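Outer membrane porin F (PDB 4RLC) forms an eight-stranded beta-barrel in the outer membrane of Pseudomonas aeruginosa and probably serves as a porin for the passage of small molecules. Local coordinates at residues Gly45-Tyr50 / Ala59-Glu64; Gly81-Leu86 / Gly106-Asn111; Leu99-Ser104 / Ala132-Tyr137; Gly150-Glu155 / Gly163-Gly168. All coordinates share one frame; numbering follows the deposited sequence.

Interaction 1: residues Gly45-Tyr50 / Ala59-Glu64; sequences GGSIGY and ALSYGE. With C8E ((hydroxyethyloxy)tri(ethyloxy)octane), chain C; C8E ((hydroxyethyloxy)tri(ethyloxy)octane), chain H.
Ser47 holds OG anti to its own nitrogen (chi1 170°) and Ser61 turns OG beside the backbone N (chi1 -63°), and these two settings bring the hydroxyls together across a non-hydrogen-bonded pair of the strands 45-50 and 59-64. Ser47 OG lies 3.4 Å from Ser61 OG and at a similar distance from Leu60 O, weak contacts at best, while Ala59 CB touches Ser47 OG at 3.7 Å. Small residues, Gly45, Ser47, Gly49, Ala59, Ser61 and Gly63, make up this face. At Gly45 the backbones are pressed together, with CA 3.2 Å from Tyr62 O in a CA-H...O contact. Two hydrogen-bonded pairs, Gly46 with Tyr62 and Ile48 with Leu60, supply four backbone bonds; Tyr62 N to Gly46 O measures 2.9 Å.

The other face carries Ile48, Leu60 and Tyr62 and is coated by detergent, consistent with the lipid-facing side of a membrane barrel. One C8E molecule runs across both strands: its C4 rests 3.6 Å from Leu60 CG, its C1 lies 3.5 Å from Tyr62 CD1, and its ether O9 meets Ile48 CD1. Bare Gly46 lets this chain lie close to the backbone. Tyr62 OH donates in the ring plane to the anti lone pair of Glu64 OE2 (3.1 Å), which ties the ring end to its own strand.

The pair belongs to the hairpin of strands 42-51 and 56-66. Strand 21-30 flanks it beyond 45-50, where Ile48 packs on Val21 and Ile23, and strand 80-91 borders 59-64, where Tyr62 lies against Asn82 and Thr84.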
# COMPACT_ATOMS: atom_id res chain seq x y z
N GLY A 45 -1.74 -6.03 -6.00
CA GLY A 45 -0.31 -5.91 -5.98
C GLY A 45 0.39 -6.56 -4.82
O GLY A 45 -0.11 -7.45 -4.14
N GLY A 46 1.61 -6.15 -4.70
CA GLY A 46 2.53 -6.64 -3.69
C GLY A 46 3.47 -5.58 -3.14
O GLY A 46 3.71 -4.55 -3.78
N SER A 47 4.08 -5.90 -2.02
CA SER A 47 4.98 -5.01 -1.39
C SER A 47 6.14 -5.74 -0.75
O SER A 47 5.96 -6.87 -0.29
CB SER A 47 4.12 -4.24 -0.32
OG SER A 47 4.89 -3.47 0.55
N ILE A 48 7.30 -5.08 -0.69
CA ILE A 48 8.41 -5.48 0.13
C ILE A 48 8.73 -4.39 1.10
O ILE A 48 8.86 -3.25 0.71
CB ILE A 48 9.70 -5.78 -0.69
CG1 ILE A 48 9.41 -6.69 -1.80
CG2 ILE A 48 10.77 -6.22 0.26
CD1 ILE A 48 9.18 -8.09 -1.51
N GLY A 49 8.94 -4.76 2.35
CA GLY A 49 9.18 -3.74 3.38
C GLY A 49 10.33 -4.15 4.30
O GLY A 49 10.60 -5.38 4.48
N TYR A 50 11.01 -3.16 4.83
CA TYR A 50 12.10 -3.33 5.74
C TYR A 50 11.91 -2.51 7.01
O TYR A 50 11.62 -1.34 6.95
CB TYR A 50 13.44 -2.89 5.03
CG TYR A 50 14.62 -3.00 5.92
CD1 TYR A 50 15.23 -4.26 6.18
CD2 TYR A 50 15.12 -1.89 6.55
CE1 TYR A 50 16.29 -4.37 7.07
CE2 TYR A 50 16.19 -1.96 7.40
CZ TYR A 50 16.79 -3.17 7.65
OH TYR A 50 17.84 -3.12 8.56
N ALA A 59 8.52 0.71 2.88
CA ALA A 59 7.97 -0.31 1.95
C ALA A 59 7.87 0.26 0.57
O ALA A 59 7.43 1.42 0.35
CB ALA A 59 6.58 -0.77 2.44
N LEU A 60 8.23 -0.57 -0.37
CA LEU A 60 8.08 -0.36 -1.79
C LEU A 60 6.96 -1.29 -2.28
O LEU A 60 6.96 -2.52 -2.07
CB LEU A 60 9.45 -0.75 -2.46
CG LEU A 60 9.46 -0.67 -3.98
CD1 LEU A 60 9.31 0.77 -4.45
CD2 LEU A 60 10.82 -1.27 -4.50
N SER A 61 5.98 -0.71 -2.95
CA SER A 61 4.80 -1.42 -3.42
C SER A 61 4.61 -1.24 -4.89
O SER A 61 4.94 -0.18 -5.48
CB SER A 61 3.53 -0.80 -2.73
OG SER A 61 3.64 -1.01 -1.39
N TYR A 62 4.02 -2.25 -5.53
CA TYR A 62 3.61 -2.14 -6.90
C TYR A 62 2.25 -2.77 -7.08
O TYR A 62 2.05 -3.87 -6.62
CB TYR A 62 4.59 -2.86 -7.84
CG TYR A 62 4.16 -2.81 -9.29
CD1 TYR A 62 4.27 -1.63 -10.01
CD2 TYR A 62 3.62 -3.93 -9.94
CE1 TYR A 62 3.87 -1.56 -11.34
CE2 TYR A 62 3.18 -3.85 -11.24
CZ TYR A 62 3.36 -2.68 -11.95
OH TYR A 62 2.93 -2.60 -13.24
N GLY A 63 1.38 -2.14 -7.84
CA GLY A 63 0.03 -2.64 -8.05
C GLY A 63 -0.46 -2.31 -9.43
O GLY A 63 0.03 -1.34 -10.07
N GLU A 64 -1.37 -3.14 -9.93
CA GLU A 64 -2.02 -2.93 -11.21
C GLU A 64 -3.51 -2.70 -11.02
O GLU A 64 -4.13 -3.39 -10.21
CB GLU A 64 -1.76 -4.14 -12.16
CG GLU A 64 -0.29 -4.09 -12.61
CD GLU A 64 0.16 -5.15 -13.62
OE1 GLU A 64 -0.67 -6.04 -13.94
OE2 GLU A 64 1.38 -5.10 -14.06
C1 C8E C . 7.79 -1.69 -10.35
C2 C8E C . 8.59 -1.67 -9.08
C3 C8E C . 8.50 -2.97 -8.27
C4 C8E C . 8.37 -2.61 -6.80
C5 C8E C . 8.36 -3.78 -5.83
C6 C8E C . 7.42 -4.92 -6.14
C7 C8E C . 7.26 -5.78 -4.89
C8 C8E C . 6.44 -7.05 -5.09
O9 C8E C . 6.88 -8.01 -4.12
C10 C8E C . 5.90 -8.87 -3.50
C11 C8E C . 5.65 -10.16 -4.30
O12 C8E C . 4.88 -11.14 -3.56
C13 C8E C . 3.46 -10.95 -3.56
C14 C8E C . 2.84 -11.38 -4.88
O15 C8E C . 1.87 -10.41 -5.30
C16 C8E C . 0.99 -10.84 -6.34
C17 C8E C . -0.36 -10.25 -6.03
O18 C8E C . -1.08 -10.00 -7.22
C1 C8E H . 12.32 -0.13 0.82
C2 C8E H . 12.15 -1.54 0.36
C3 C8E H . 12.79 -2.58 1.28
C4 C8E H . 13.79 -3.47 0.54
C5 C8E H . 14.78 -4.18 1.45
C6 C8E H . 15.72 -5.09 0.65

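Interaction 2: residues Gly81-Leu86 / Gly106-Asn111; sequences GNLTSL and GLAHQN. With C8E ((hydroxyethyloxy)tri(ethyloxy)octane), chain D.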
# COMPACT_ATOMS: atom_id res chain seq x y z
N GLY A 81 -3.45 0.30 -15.95
CA GLY A 81 -2.34 1.03 -15.42
C GLY A 81 -1.79 0.47 -14.16
O GLY A 81 -2.12 -0.67 -13.75
N ASN A 82 -0.95 1.27 -13.53
CA ASN A 82 -0.22 0.75 -12.38
C ASN A 82 0.17 1.87 -11.46
O ASN A 82 0.03 3.07 -11.81
CB ASN A 82 0.97 -0.07 -12.81
CG ASN A 82 1.91 0.71 -13.70
OD1 ASN A 82 2.47 1.71 -13.28
ND2 ASN A 82 1.97 0.34 -14.97
N LEU A 83 0.54 1.47 -10.27
CA LEU A 83 0.91 2.39 -9.22
C LEU A 83 2.13 1.86 -8.47
O LEU A 83 2.08 0.72 -7.94
CB LEU A 83 -0.27 2.57 -8.27
CG LEU A 83 -0.15 3.58 -7.13
CD1 LEU A 83 -0.35 4.93 -7.73
CD2 LEU A 83 -1.21 3.38 -6.06
N THR A 84 3.20 2.65 -8.37
CA THR A 84 4.38 2.27 -7.63
C THR A 84 4.51 3.20 -6.46
O THR A 84 4.43 4.42 -6.67
CB THR A 84 5.59 2.40 -8.51
OG1 THR A 84 5.33 1.71 -9.75
CG2 THR A 84 6.81 1.90 -7.77
N SER A 85 4.77 2.70 -5.26
CA SER A 85 4.72 3.58 -4.11
C SER A 85 5.84 3.29 -3.12
O SER A 85 6.30 2.14 -3.00
CB SER A 85 3.37 3.34 -3.44
OG SER A 85 3.17 4.22 -2.40
N LEU A 86 6.34 4.33 -2.50
CA LEU A 86 7.31 4.21 -1.42
C LEU A 86 6.67 4.88 -0.24
O LEU A 86 6.38 6.13 -0.26
CB LEU A 86 8.66 4.90 -1.75
CG LEU A 86 9.82 4.71 -0.72
CD1 LEU A 86 10.24 3.27 -0.56
CD2 LEU A 86 11.05 5.49 -1.18
N GLY A 106 3.55 8.56 2.22
CA GLY A 106 4.53 8.24 1.17
C GLY A 106 4.20 8.96 -0.11
O GLY A 106 3.36 9.87 -0.17
N LEU A 107 4.93 8.59 -1.15
CA LEU A 107 4.77 9.15 -2.44
C LEU A 107 4.56 8.00 -3.43
O LEU A 107 5.12 6.90 -3.27
CB LEU A 107 6.06 9.84 -2.83
CG LEU A 107 6.37 11.16 -2.09
CD1 LEU A 107 7.76 11.62 -2.56
CD2 LEU A 107 5.31 12.20 -2.37
N ALA A 108 3.75 8.27 -4.46
CA ALA A 108 3.41 7.30 -5.45
C ALA A 108 3.51 7.87 -6.83
O ALA A 108 3.39 9.07 -7.07
CB ALA A 108 1.97 6.73 -5.23
N HIS A 109 3.75 6.98 -7.79
CA HIS A 109 3.74 7.33 -9.16
C HIS A 109 2.74 6.43 -9.88
O HIS A 109 2.80 5.17 -9.76
CB HIS A 109 5.17 7.17 -9.75
CG HIS A 109 5.30 7.55 -11.17
ND1 HIS A 109 5.52 8.85 -11.59
CD2 HIS A 109 5.19 6.81 -12.30
CE1 HIS A 109 5.57 8.89 -12.91
NE2 HIS A 109 5.38 7.66 -13.37
N GLN A 110 1.80 7.05 -10.60
CA GLN A 110 0.74 6.33 -11.26
C GLN A 110 0.94 6.44 -12.76
O GLN A 110 1.31 7.53 -13.29
CB GLN A 110 -0.60 6.99 -10.80
CG GLN A 110 -1.86 6.36 -11.31
CD GLN A 110 -3.10 7.15 -10.90
OE1 GLN A 110 -3.87 6.73 -10.04
NE2 GLN A 110 -3.28 8.26 -11.49
N ASN A 111 0.76 5.34 -13.48
CA ASN A 111 0.82 5.35 -14.94
C ASN A 111 -0.49 4.77 -15.40
O ASN A 111 -0.81 3.61 -15.06
CB ASN A 111 1.91 4.45 -15.51
CG ASN A 111 3.28 4.88 -15.19
OD1 ASN A 111 3.76 5.90 -15.67
ND2 ASN A 111 3.96 4.10 -14.41
C1 C8E D . 14.85 0.65 -4.27
C2 C8E D . 14.15 1.88 -4.83
C3 C8E D . 14.13 1.87 -6.35
C4 C8E D . 12.83 1.30 -6.92
C5 C8E D . 11.99 2.36 -7.63
C6 C8E D . 11.30 3.32 -6.64
C7 C8E D . 10.68 4.53 -7.33
C8 C8E D . 9.17 4.59 -7.18
O9 C8E D . 8.80 5.33 -6.03
C10 C8E D . 7.54 6.03 -6.12
C11 C8E D . 7.69 7.54 -5.98
O12 C8E D . 7.80 8.17 -7.25
C13 C8E D . 7.41 9.54 -7.29
C14 C8E D . 7.73 10.14 -8.66
O HOH W 1 3.75 3.00 -11.47
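Strands 81-86 and 106-111 run antiparallel, 4.6 Å apart at their closest, with three hydrogen-bonded pairs, Asn82 with Asn111, Thr84 with His109 and Leu86 with Leu107. Asn82 and Asn111 add a side-chain bond to their backbone pair: Asn111 ND2 donates almost straight (174°) to Asn82 OD1 at 3.0 Å, in the carbonyl plane and on a lone pair, although the two amide planes stand 69° apart. Asn82 CG sits between its backbone N and carbonyl carbon (chi1 57°), which swings OD1 toward the partner strand. A water then joins the strands, donating to Asn82 OD1 (2.6 Å) and His109 O and accepting from Thr84 OG1. His109 NE2 makes a weak bond to Asn111 OD1.

This is the hairpin of strands 80-91 and 98-115 in the antiparallel beta-barrel, and its polar outer patch gives way along the strands to Leu86 and Leu107 on the surface. A C8E molecule lies over this face, its C8 3.6 Å from Thr84 CG2 and its O12 3.8 Å from His109 CB. On the opposite face Leu83 CD1 packs on Gln110 CB (3.7 Å) and Ala108 CB (3.9 Å), and Ser85 OG is hydrogen-bonded to Asp87.

Interaction 3: residues Leu99-Ser104 / Ala132-Tyr137; sequences LRPYVS and AGLKYY. With C8E ((hydroxyethyloxy)tri(ethyloxy)octane), chain B.
In the hairpin of strands 98-115 and 120-137, part of the closed antiparallel beta-barrel, Tyr102 folds its ring over the glycine of the facing strand. Its CG lies between the backbone N and the carbonyl carbon (chi1 72°), which lays the ring across Gly133: Gly133 CA is 3.7 Å from the ring centroid, a CH-pi contact over the face, and Gly133 N also sits above that ring. With no side chain on Gly133, its CA and N can sit directly against the ring face. Alongside, Lys135 CG reaches Tyr102 CD2 at 3.7 Å.

Lys135 and Arg100 form a hydrogen-bonded backbone pair, and Arg100 N to Lys135 O is short at 2.8 Å. The return bond, from Lys135 N to Arg100 O, is longer, at 3.1 Å. Both charged ends find partners beyond the two strands: Lys135 NZ makes salt bridges with Glu22 and Glu57, and Arg100 NH1 makes one with Asp55 in the turn between strands 42-51 and 56-66. These pairings satisfy charges on buried residues and would probably favour their ionised forms. The Arg100 chain also rests on Tyr137, whose OH is hydrogen-bonded to Glu22.

The reverse face is apolar. Leu99 CB meets Tyr136 CD2 at 3.9 Å, with the two side chains crossing at about a right angle, and Val103 faces Ala132. A C8E molecule lies along this side, against Leu134 CG at its C4 (3.8 Å). Pro101 CB touches Leu134 CD2 at 3.8 Å. C8 of the C8E molecule lies 3.4 Å from Pro101 CB.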
# COMPACT_ATOMS: atom_id res chain seq x y z
N LEU A 99 -1.94 -7.43 17.62
CA LEU A 99 -2.42 -6.40 16.73
C LEU A 99 -1.43 -5.24 16.75
O LEU A 99 -1.04 -4.74 17.84
CB LEU A 99 -3.82 -5.89 17.26
CG LEU A 99 -4.44 -4.74 16.48
CD1 LEU A 99 -4.92 -5.18 15.10
CD2 LEU A 99 -5.57 -4.08 17.30
N ARG A 100 -1.11 -4.75 15.57
CA ARG A 100 -0.31 -3.55 15.36
C ARG A 100 -1.03 -2.67 14.44
O ARG A 100 -0.97 -2.74 13.19
CB ARG A 100 1.14 -3.89 14.80
CG ARG A 100 1.94 -4.80 15.68
CD ARG A 100 3.44 -4.71 15.33
NE ARG A 100 3.96 -3.50 16.02
CZ ARG A 100 5.22 -3.08 15.91
NH1 ARG A 100 5.61 -2.03 16.60
NH2 ARG A 100 6.10 -3.74 15.15
N PRO A 101 -1.83 -1.74 15.01
CA PRO A 101 -2.31 -0.71 14.14
C PRO A 101 -1.16 0.11 13.55
O PRO A 101 -0.09 0.17 14.19
CB PRO A 101 -3.16 0.16 15.10
CG PRO A 101 -3.35 -0.64 16.37
CD PRO A 101 -2.10 -1.49 16.42
N TYR A 102 -1.40 0.80 12.44
CA TYR A 102 -0.39 1.64 11.86
C TYR A 102 -0.94 2.87 11.17
O TYR A 102 -2.10 2.96 10.80
CB TYR A 102 0.45 0.78 10.84
CG TYR A 102 -0.30 0.44 9.56
CD1 TYR A 102 -0.39 1.34 8.51
CD2 TYR A 102 -1.00 -0.80 9.40
CE1 TYR A 102 -1.14 1.06 7.38
CE2 TYR A 102 -1.72 -1.07 8.26
CZ TYR A 102 -1.77 -0.16 7.26
OH TYR A 102 -2.52 -0.38 6.16
N VAL A 103 -0.04 3.82 11.00
CA VAL A 103 -0.25 4.97 10.12
C VAL A 103 0.93 5.07 9.12
O VAL A 103 1.99 4.59 9.38
CB VAL A 103 -0.39 6.27 10.92
CG1 VAL A 103 -1.62 6.22 11.79
CG2 VAL A 103 0.84 6.59 11.77
N SER A 104 0.66 5.61 7.94
CA SER A 104 1.63 5.65 6.89
C SER A 104 1.48 6.88 6.03
O SER A 104 0.43 7.53 6.00
CB SER A 104 1.58 4.42 5.98
OG SER A 104 0.41 4.40 5.32
N ALA A 132 -3.87 4.54 7.01
CA ALA A 132 -3.88 3.92 8.32
C ALA A 132 -4.48 2.50 8.18
O ALA A 132 -5.22 2.16 7.26
CB ALA A 132 -4.76 4.75 9.31
N GLY A 133 -4.20 1.68 9.14
CA GLY A 133 -4.72 0.32 9.08
C GLY A 133 -4.44 -0.51 10.29
O GLY A 133 -3.92 -0.04 11.31
N LEU A 134 -4.83 -1.79 10.17
CA LEU A 134 -4.68 -2.77 11.26
C LEU A 134 -3.88 -3.94 10.67
O LEU A 134 -4.29 -4.49 9.63
CB LEU A 134 -6.02 -3.25 11.68
CG LEU A 134 -6.87 -2.13 12.30
CD1 LEU A 134 -8.23 -2.70 12.62
CD2 LEU A 134 -6.20 -1.56 13.52
N LYS A 135 -2.79 -4.32 11.32
CA LYS A 135 -2.05 -5.54 10.92
C LYS A 135 -2.12 -6.47 12.09
O LYS A 135 -1.73 -6.10 13.22
CB LYS A 135 -0.58 -5.24 10.55
CG LYS A 135 -0.42 -4.47 9.28
CD LYS A 135 1.02 -3.94 9.13
CE LYS A 135 2.01 -5.03 8.86
NZ LYS A 135 3.29 -4.36 8.34
N TYR A 136 -2.62 -7.69 11.89
CA TYR A 136 -2.72 -8.64 12.95
C TYR A 136 -1.78 -9.79 12.61
O TYR A 136 -2.03 -10.55 11.72
CB TYR A 136 -4.14 -9.15 13.17
CG TYR A 136 -4.32 -9.76 14.52
CD1 TYR A 136 -3.73 -10.93 14.86
CD2 TYR A 136 -5.06 -9.14 15.52
CE1 TYR A 136 -3.84 -11.51 16.12
CE2 TYR A 136 -5.16 -9.70 16.76
CZ TYR A 136 -4.59 -10.92 17.05
OH TYR A 136 -4.71 -11.46 18.32
N TYR A 137 -0.72 -9.86 13.43
CA TYR A 137 0.23 -10.99 13.38
C TYR A 137 -0.40 -12.11 14.19
O TYR A 137 -0.35 -12.16 15.41
CB TYR A 137 1.59 -10.58 13.95
CG TYR A 137 2.29 -9.53 13.13
CD1 TYR A 137 2.02 -8.18 13.33
CD2 TYR A 137 3.27 -9.85 12.16
CE1 TYR A 137 2.66 -7.20 12.59
CE2 TYR A 137 3.93 -8.86 11.43
CZ TYR A 137 3.68 -7.52 11.65
OH TYR A 137 4.30 -6.51 10.89
C1 C8E B . -9.84 -0.11 8.61
C2 C8E B . -9.08 0.11 9.91
C3 C8E B . -8.56 1.52 10.15
C4 C8E B . -7.70 1.51 11.39
C5 C8E B . -7.23 2.84 11.96
C6 C8E B . -6.20 2.58 13.06
C7 C8E B . -5.18 3.69 13.30
C8 C8E B . -4.27 3.31 14.48
O9 C8E B . -3.53 4.41 15.04
C10 C8E B . -3.29 4.50 16.47
C11 C8E B . -3.32 3.26 17.36
O12 C8E B . -3.19 3.81 18.67
C13 C8E B . -2.82 3.02 19.80
C14 C8E B . -3.67 1.80 19.98
O15 C8E B . -2.89 0.78 19.33

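Interaction 4: residues Gly150-Glu155 / Gly163-Gly168; sequences GQYGLE and GEWMAG. With C8E ((hydroxyethyloxy)tri(ethyloxy)octane), chain E.
Aromatic contacts dominate one face of the pair 150-155 and 163-168. Trp165 spreads its indole over Gly150, whose CA lies 3.5 Å from the centroid of the six-membered ring, over its face, a close CH-pi contact that a bare CA makes possible. With CG beside the backbone N (chi1 -75°), the indole extends back across the neighbouring strand. Tyr152 treats Gly163 in a similar way from the other strand: Gly163 CA stands 4.0 Å from the centroid of the phenol ring, over its face. The two aromatic planes are almost perpendicular, at 87°, and the rings meet obliquely.

Hydrogen bonds join both the rings and the backbones. Trp165 NE1 donates to Tyr152 OH at 3.1 Å, with the oxygen near the indole plane and the bond bent to 146°; it gives the indole N-H a partner and links the two rings. Gln151 and Glu164 form the hydrogen-bonded backbone pair, Glu164 N to Gln151 O at 2.8 Å and Gln151 N to Glu164 O at 2.9 Å.

Gln151, Glu164 and Met166 gather on the opposite face. Gln151 NE2 approaches Glu164 OE1 at 3.3 Å but at an angle too poor for a hydrogen bond, and lies 3.8 Å from Met166 SD. Gln151 NE2 is hydrogen-bonded instead to Tyr30 OH.

The contact belongs to the hairpin of strands 142-153 and 164-174. Strand 120-137 adjoins 150-153, with Tyr152 packing on Ile130, while strand 21-30 meets 164-168 and closes the barrel, with Met166 on Lys28 and Tyr30.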
# COMPACT_ATOMS: atom_id res chain seq x y z
N GLY A 150 -5.55 7.18 1.37
CA GLY A 150 -5.88 8.36 0.51
C GLY A 150 -4.70 8.75 -0.39
O GLY A 150 -3.53 8.84 0.08
N GLN A 151 -5.00 9.02 -1.66
CA GLN A 151 -4.01 9.51 -2.57
C GLN A 151 -4.44 10.88 -3.05
O GLN A 151 -5.62 11.12 -3.33
CB GLN A 151 -3.87 8.60 -3.78
CG GLN A 151 -3.60 7.15 -3.46
CD GLN A 151 -3.81 6.31 -4.69
OE1 GLN A 151 -2.87 6.02 -5.41
NE2 GLN A 151 -5.06 5.96 -4.97
N TYR A 152 -3.49 11.79 -2.99
CA TYR A 152 -3.74 13.20 -3.27
C TYR A 152 -2.90 13.68 -4.43
O TYR A 152 -1.70 13.51 -4.44
CB TYR A 152 -3.46 14.06 -2.04
CG TYR A 152 -4.50 13.87 -1.04
CD1 TYR A 152 -4.42 12.81 -0.08
CD2 TYR A 152 -5.62 14.69 -1.03
CE1 TYR A 152 -5.44 12.62 0.82
CE2 TYR A 152 -6.66 14.48 -0.14
CZ TYR A 152 -6.53 13.46 0.81
OH TYR A 152 -7.57 13.27 1.68
N GLY A 153 -3.56 14.29 -5.40
CA GLY A 153 -2.92 15.11 -6.44
C GLY A 153 -2.18 16.29 -5.91
O GLY A 153 -2.51 16.83 -4.87
N LEU A 154 -1.09 16.65 -6.61
CA LEU A 154 -0.16 17.67 -6.14
C LEU A 154 -0.16 18.95 -7.00
O LEU A 154 0.61 19.85 -6.77
CB LEU A 154 1.23 17.08 -6.12
CG LEU A 154 1.36 15.90 -5.17
CD1 LEU A 154 2.73 15.23 -5.29
CD2 LEU A 154 0.95 16.28 -3.74
N GLU A 155 -1.03 19.01 -7.99
CA GLU A 155 -1.08 20.20 -8.88
C GLU A 155 -2.15 21.18 -8.47
O GLU A 155 -3.09 20.80 -7.80
CB GLU A 155 -1.37 19.70 -10.30
CG GLU A 155 -0.15 18.95 -10.79
CD GLU A 155 -0.34 18.20 -12.04
OE1 GLU A 155 -1.48 17.94 -12.51
OE2 GLU A 155 0.70 17.83 -12.57
N GLY A 163 -9.19 14.08 -2.46
CA GLY A 163 -8.29 12.97 -2.85
C GLY A 163 -9.07 11.71 -3.18
O GLY A 163 -10.30 11.72 -3.14
N GLU A 164 -8.36 10.62 -3.50
CA GLU A 164 -9.02 9.38 -3.95
C GLU A 164 -8.74 8.35 -2.85
O GLU A 164 -7.58 8.12 -2.56
CB GLU A 164 -8.39 8.85 -5.25
CG GLU A 164 -8.06 9.81 -6.41
CD GLU A 164 -6.91 9.29 -7.32
OE1 GLU A 164 -6.22 8.30 -6.96
OE2 GLU A 164 -6.69 9.86 -8.42
N TRP A 165 -9.77 7.76 -2.26
CA TRP A 165 -9.57 6.85 -1.12
C TRP A 165 -9.98 5.42 -1.40
O TRP A 165 -10.93 5.16 -2.10
CB TRP A 165 -10.29 7.32 0.10
CG TRP A 165 -9.63 8.47 0.76
CD1 TRP A 165 -9.68 9.78 0.35
CD2 TRP A 165 -8.92 8.47 2.00
NE1 TRP A 165 -8.96 10.55 1.18
CE2 TRP A 165 -8.50 9.80 2.23
CE3 TRP A 165 -8.55 7.49 2.92
CZ2 TRP A 165 -7.77 10.18 3.37
CZ3 TRP A 165 -7.78 7.84 4.03
CH2 TRP A 165 -7.40 9.18 4.25
N MET A 166 -9.22 4.51 -0.80
CA MET A 166 -9.43 3.11 -1.04
C MET A 166 -9.42 2.35 0.27
O MET A 166 -8.75 2.70 1.25
CB MET A 166 -8.39 2.55 -2.05
CG MET A 166 -7.04 3.12 -1.93
SD MET A 166 -5.86 2.64 -3.21
CE MET A 166 -6.70 2.25 -4.67
N ALA A 167 -10.17 1.26 0.27
CA ALA A 167 -10.12 0.31 1.36
C ALA A 167 -9.55 -0.99 0.85
O ALA A 167 -9.80 -1.39 -0.26
CB ALA A 167 -11.51 -0.01 1.85
N GLY A 168 -8.86 -1.69 1.72
CA GLY A 168 -8.15 -2.87 1.22
C GLY A 168 -7.85 -3.89 2.26
O GLY A 168 -7.97 -3.65 3.46
O12 C8E E . -11.95 -4.21 4.01
C13 C8E E . -12.99 -4.54 3.09
C14 C8E E . -12.49 -5.33 1.88
O15 C8E E . -11.61 -4.53 1.08
C16 C8E E . -11.79 -4.67 -0.31
C17 C8E E . -10.61 -5.35 -0.95
O18 C8E E . -11.05 -5.81 -2.21
C19 C8E E . -10.18 -5.63 -3.28
C20 C8E E . -10.76 -6.23 -4.52
O21 C8E E . -12.18 -6.11 -4.57

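All four interactions join consecutive strands of one barrel. Interaction 1 is the most buried and relies on glycines and small residues on its inner face; the others are partly buried. Interactions 1 and 2 are adjacent: strands 56-66 and 80-91 pair directly, with Gly63 O 2.9 Å from Leu83 N. Interactions 2 and 3 share strand 98-115 on opposite sides of the chain's centre, about 21 Å apart between centres. A water-linked polar patch marks interaction 2, whereas salt-bridged charges mark the interior side of interaction 3. Interaction 4 meets interaction 2 through Leu83 and Gln151, and its chemistry is aromatic, with rings over glycines as in interaction 3.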